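Local coordinates for protein NeuRonal IgCAM-5 (Caenorhabditis elegans, PDB 6ON6) that probably acts as a neuronal cell-surface adhesion receptor, pairing with a second copy of itself through its first immunoglobulin domain, at residues A[23-28]-A[77-82]; A[35-40]-A[51-56]. One frame throughout, in Å; residues are numbered along the deposited sequence.

Contact 1: A[23-28]-A[77-82]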
# COMPACT_ATOMS: atom_id res chain seq x y z
N ASP A 23 -7.05 -0.67 -22.07
CA ASP A 23 -6.72 -1.46 -20.88
C ASP A 23 -5.24 -1.84 -20.91
O ASP A 23 -4.72 -2.14 -21.98
CB ASP A 23 -7.51 -2.77 -20.83
CG ASP A 23 -9.02 -2.57 -20.69
OD1 ASP A 23 -9.51 -1.47 -20.40
OD2 ASP A 23 -9.72 -3.58 -20.88
N VAL A 24 -4.62 -1.85 -19.74
CA VAL A 24 -3.19 -2.17 -19.63
C VAL A 24 -2.95 -3.12 -18.47
O VAL A 24 -3.53 -2.95 -17.39
CB VAL A 24 -2.32 -0.91 -19.44
CG1 VAL A 24 -0.83 -1.25 -19.16
CG2 VAL A 24 -2.40 -0.00 -20.61
N ASP A 25 -2.05 -4.10 -18.65
CA ASP A 25 -1.69 -5.01 -17.57
C ASP A 25 -0.26 -4.74 -17.10
O ASP A 25 0.63 -4.45 -17.92
CB ASP A 25 -1.66 -6.46 -18.08
CG ASP A 25 -3.05 -7.02 -18.39
OD1 ASP A 25 -4.07 -6.40 -17.98
OD2 ASP A 25 -3.11 -8.09 -19.02
N PHE A 26 -0.06 -4.93 -15.80
CA PHE A 26 1.28 -5.04 -15.18
C PHE A 26 1.35 -6.43 -14.59
O PHE A 26 0.49 -6.84 -13.82
CB PHE A 26 1.49 -3.96 -14.09
CG PHE A 26 1.71 -2.58 -14.66
CD1 PHE A 26 2.97 -2.20 -15.09
CD2 PHE A 26 0.67 -1.66 -14.77
CE1 PHE A 26 3.20 -0.96 -15.62
CE2 PHE A 26 0.91 -0.43 -15.32
CZ PHE A 26 2.16 -0.06 -15.73
N THR A 27 2.40 -7.18 -14.94
CA THR A 27 2.56 -8.55 -14.44
C THR A 27 3.78 -8.67 -13.52
O THR A 27 4.88 -8.22 -13.87
CB THR A 27 2.70 -9.55 -15.60
OG1 THR A 27 1.55 -9.43 -16.45
CG2 THR A 27 2.83 -11.02 -15.07
N CYS A 28 3.56 -9.23 -12.35
CA CYS A 28 4.62 -9.51 -11.39
C CYS A 28 4.76 -11.02 -11.28
O CYS A 28 3.83 -11.70 -10.81
CB CYS A 28 4.19 -8.93 -10.05
SG CYS A 28 5.43 -8.97 -8.76
N VAL A 77 -1.24 -10.66 -12.19
CA VAL A 77 -1.50 -9.71 -13.26
C VAL A 77 -2.51 -8.70 -12.77
O VAL A 77 -3.65 -9.06 -12.43
CB VAL A 77 -2.04 -10.40 -14.52
CG1 VAL A 77 -2.23 -9.39 -15.62
CG2 VAL A 77 -1.10 -11.50 -14.97
N LEU A 78 -2.09 -7.45 -12.72
CA LEU A 78 -2.96 -6.33 -12.36
C LEU A 78 -3.38 -5.64 -13.65
O LEU A 78 -2.54 -5.18 -14.42
CB LEU A 78 -2.18 -5.35 -11.51
CG LEU A 78 -3.03 -4.13 -11.16
CD1 LEU A 78 -4.04 -4.53 -10.10
CD2 LEU A 78 -2.09 -3.08 -10.68
N THR A 79 -4.69 -5.57 -13.90
CA THR A 79 -5.20 -4.84 -15.05
C THR A 79 -5.73 -3.49 -14.60
O THR A 79 -6.47 -3.41 -13.61
CB THR A 79 -6.33 -5.62 -15.71
OG1 THR A 79 -5.83 -6.88 -16.16
CG2 THR A 79 -6.93 -4.85 -16.87
N ILE A 80 -5.30 -2.44 -15.29
CA ILE A 80 -5.93 -1.12 -15.16
C ILE A 80 -6.85 -0.96 -16.35
O ILE A 80 -6.42 -0.89 -17.50
CB ILE A 80 -4.89 0.01 -15.14
CG1 ILE A 80 -3.88 -0.28 -14.03
CG2 ILE A 80 -5.55 1.35 -14.84
CD1 ILE A 80 -2.53 -0.20 -14.48
N LYS A 81 -8.14 -0.95 -16.08
CA LYS A 81 -9.12 -0.83 -17.15
C LYS A 81 -9.33 0.64 -17.48
O LYS A 81 -9.28 1.51 -16.61
CB LYS A 81 -10.46 -1.41 -16.68
CG LYS A 81 -10.40 -2.93 -16.32
CD LYS A 81 -10.35 -3.76 -17.56
CE LYS A 81 -11.76 -3.76 -18.19
NZ LYS A 81 -11.86 -4.55 -19.47
N ASN A 82 -9.68 0.90 -18.75
CA ASN A 82 -10.20 2.22 -19.14
C ASN A 82 -9.25 3.34 -18.71
O ASN A 82 -9.59 4.26 -17.99
CB ASN A 82 -11.61 2.45 -18.55
CG ASN A 82 -12.23 3.73 -19.02
OD1 ASN A 82 -11.95 4.20 -20.14
ND2 ASN A 82 -13.03 4.33 -18.16
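Strands 24-28 and 77-80 run antiparallel, their axes coming within 4.6 Å at 161°, with V24-I80 and F26-L78 as hydrogen-bonded pairs and D25-T79 and T27-V77 as non-hydrogen-bonded ones. Four backbone bonds tie the ladder, from V24 N to I80 O, I80 N to V24 O, F26 N to L78 O and L78 N to F26 O.

Where the ladder ends, the D23 carboxylate takes over. CG lies anti to the carbonyl carbon (chi1 -64°), which brings both oxygens to the start of the loop at K81-N82: OD1 accepts from N82 N at 2.9 Å, met nearly head-on, while OD2 forms a salt bridge with K81 NZ at 2.7 Å. Two kinks in the K81 side chain fold it back, so that K81 CD and CE also lie against the carboxylate. With an alanine here in place of D23, the K81 ammonium would probably lose its mate and N82 N its acceptor, and the chain leaving the strand at K81-N82 would be held less firmly.

On the same face as T27 and V77, T79 OG1 donates to D25 OD1 at 2.6 Å, coming from above the carboxylate plane. V77 straddles two neighbours: CG1 packs on D25 CG (3.7 Å), CG2 on T27 OG1. The other face is apolar. There I80 CD1 meets the F26 ring at its edge, 3.5 Å from CD2 and in the ring plane.

F26, L78 and V24 point into the core of the immunoglobulin sandwich, where F26 meets the Y91 ring and V24 reaches A16 and A18 of strand 16-19. Strand 63-69 flanks 77-80 along its other edge.

Contact 2: A[35-40]-A[51-56]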
# COMPACT_ATOMS: atom_id res chain seq x y z
N SER A 35 5.17 -18.39 1.62
CA SER A 35 4.04 -17.84 2.36
C SER A 35 4.04 -16.33 2.37
O SER A 35 3.27 -15.72 3.11
CB SER A 35 4.11 -18.32 3.80
OG SER A 35 5.36 -17.94 4.34
N HIS A 36 4.88 -15.71 1.55
CA HIS A 36 4.92 -14.26 1.54
C HIS A 36 3.72 -13.68 0.80
O HIS A 36 3.04 -14.36 0.03
CB HIS A 36 6.23 -13.78 0.96
CG HIS A 36 7.39 -13.98 1.88
ND1 HIS A 36 8.20 -15.10 1.85
CD2 HIS A 36 7.88 -13.19 2.87
CE1 HIS A 36 9.13 -14.99 2.78
NE2 HIS A 36 8.97 -13.84 3.40
N MET A 37 3.44 -12.42 1.09
CA MET A 37 2.31 -11.70 0.53
C MET A 37 2.77 -10.74 -0.56
O MET A 37 3.81 -10.09 -0.42
CB MET A 37 1.64 -10.87 1.63
CG MET A 37 1.01 -11.70 2.71
SD MET A 37 -0.52 -12.44 2.13
CE MET A 37 0.00 -14.10 1.75
N VAL A 38 1.94 -10.59 -1.60
CA VAL A 38 2.18 -9.68 -2.72
C VAL A 38 1.18 -8.53 -2.63
O VAL A 38 -0.03 -8.76 -2.48
CB VAL A 38 1.98 -10.39 -4.07
CG1 VAL A 38 2.17 -9.43 -5.22
CG2 VAL A 38 2.97 -11.53 -4.23
N ALA A 39 1.67 -7.31 -2.77
CA ALA A 39 0.80 -6.14 -2.81
C ALA A 39 1.14 -5.31 -4.04
O ALA A 39 2.30 -5.20 -4.41
CB ALA A 39 0.94 -5.29 -1.53
N PHE A 40 0.14 -4.73 -4.69
CA PHE A 40 0.37 -3.78 -5.78
C PHE A 40 0.03 -2.39 -5.28
O PHE A 40 -1.00 -2.20 -4.62
CB PHE A 40 -0.51 -4.06 -6.99
CG PHE A 40 -0.02 -5.20 -7.83
CD1 PHE A 40 0.69 -4.98 -9.00
CD2 PHE A 40 -0.29 -6.50 -7.46
CE1 PHE A 40 1.15 -6.05 -9.78
CE2 PHE A 40 0.17 -7.56 -8.24
CZ PHE A 40 0.84 -7.32 -9.41
N SER A 51 -3.97 -3.66 -4.47
CA SER A 51 -4.38 -5.03 -4.17
C SER A 51 -3.49 -5.55 -3.07
O SER A 51 -2.36 -5.08 -2.90
CB SER A 51 -4.29 -5.96 -5.38
OG SER A 51 -2.93 -6.10 -5.80
N PHE A 52 -4.01 -6.51 -2.32
CA PHE A 52 -3.27 -7.20 -1.27
C PHE A 52 -3.55 -8.68 -1.38
O PHE A 52 -4.72 -9.09 -1.41
CB PHE A 52 -3.69 -6.70 0.12
CG PHE A 52 -2.93 -7.38 1.22
CD1 PHE A 52 -1.63 -7.00 1.52
CD2 PHE A 52 -3.49 -8.44 1.90
CE1 PHE A 52 -0.92 -7.65 2.51
CE2 PHE A 52 -2.76 -9.10 2.89
CZ PHE A 52 -1.48 -8.70 3.19
N ASP A 53 -2.50 -9.50 -1.44
CA ASP A 53 -2.71 -10.93 -1.60
C ASP A 53 -3.61 -11.15 -2.82
O ASP A 53 -3.28 -10.66 -3.91
CB ASP A 53 -3.24 -11.51 -0.28
CG ASP A 53 -3.16 -13.03 -0.21
OD1 ASP A 53 -2.41 -13.65 -0.99
OD2 ASP A 53 -3.89 -13.61 0.64
N GLU A 54 -4.76 -11.80 -2.67
CA GLU A 54 -5.54 -12.20 -3.84
C GLU A 54 -6.71 -11.30 -4.17
O GLU A 54 -7.49 -11.63 -5.08
CB GLU A 54 -6.01 -13.64 -3.68
CG GLU A 54 -4.83 -14.59 -3.71
CD GLU A 54 -5.22 -16.01 -3.53
OE1 GLU A 54 -6.38 -16.36 -3.83
OE2 GLU A 54 -4.35 -16.78 -3.08
N LYS A 55 -6.85 -10.17 -3.50
CA LYS A 55 -8.02 -9.34 -3.68
C LYS A 55 -7.63 -7.91 -3.99
O LYS A 55 -6.76 -7.33 -3.33
CB LYS A 55 -8.90 -9.36 -2.42
CG LYS A 55 -9.49 -10.73 -2.11
N VAL A 56 -8.34 -7.32 -4.95
CA VAL A 56 -8.24 -5.88 -5.16
C VAL A 56 -8.75 -5.14 -3.92
O VAL A 56 -9.71 -5.56 -3.26
CB VAL A 56 -9.01 -5.51 -6.44
CG1 VAL A 56 -9.09 -4.06 -6.64
CG2 VAL A 56 -8.34 -6.11 -7.62
O HOH W 1 -1.97 -8.45 -4.55
O HOH W 2 0.07 -12.88 -1.77
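M37 lies across F52 and D53: its CG sits 3.9 Å from F52 CZ, and its sulfur makes an oblique Met-aromatic contact, SD being 4.7 Å from the centroid of the F52 ring. The M37 side chain bends at chi2 (-75°), which carries SD on to D53 CG at 3.6 Å. Deeper in, the contact is tighter. F40 N hydrogen-bonds to S51 O at 3.1 Å, approaching from above the carbonyl plane, and S51 N returns a weak bond to F40 O. With chi1 at 64°, S51 OG is turned to F40, 3.1 Å from CD2.

These strands form the beta hairpin 38-42/48-52 of the immunoglobulin domain; a type II' turn from F52 to K55 then leads into strand 55-56. As the turn starts, D53 N donates to V38 O at 2.8 Å.

One water fills in beside this bond, sharing V38 O with D53 N and also held by D53 O and S51 OG. Nearer M37, where the packing is looser, a second water bridges V38 N and D53 OD1. E54 points away from strand 38-40, its OE2 salt-bridged to R68. On the face with A39, F52 stacks on F52 of the second subunit, whose L49 packs on A39 and F57 on M37.

Overall arrangement
Contact 1 and contact 2 belong to opposite sheets of one immunoglobulin sandwich, their centres about 15 Å apart, and meet in its core through F40. The F40 ring packs against contact 1 with CD1 3.8 Å from L78 CD2 and CZ 3.8 Å from C28 CB, beside the C28-C93 disulfide that joins the sheets. Along the sequence, 35-40 and 51-56 both fall between 23-28 and 77-82. Their outward faces differ: contact 2 carries part of the homodimer interface, whereas neither segment of contact 1 touches the second subunit. The glycan attached to N90 lies about 10 Å from the F26 side chain of contact 1.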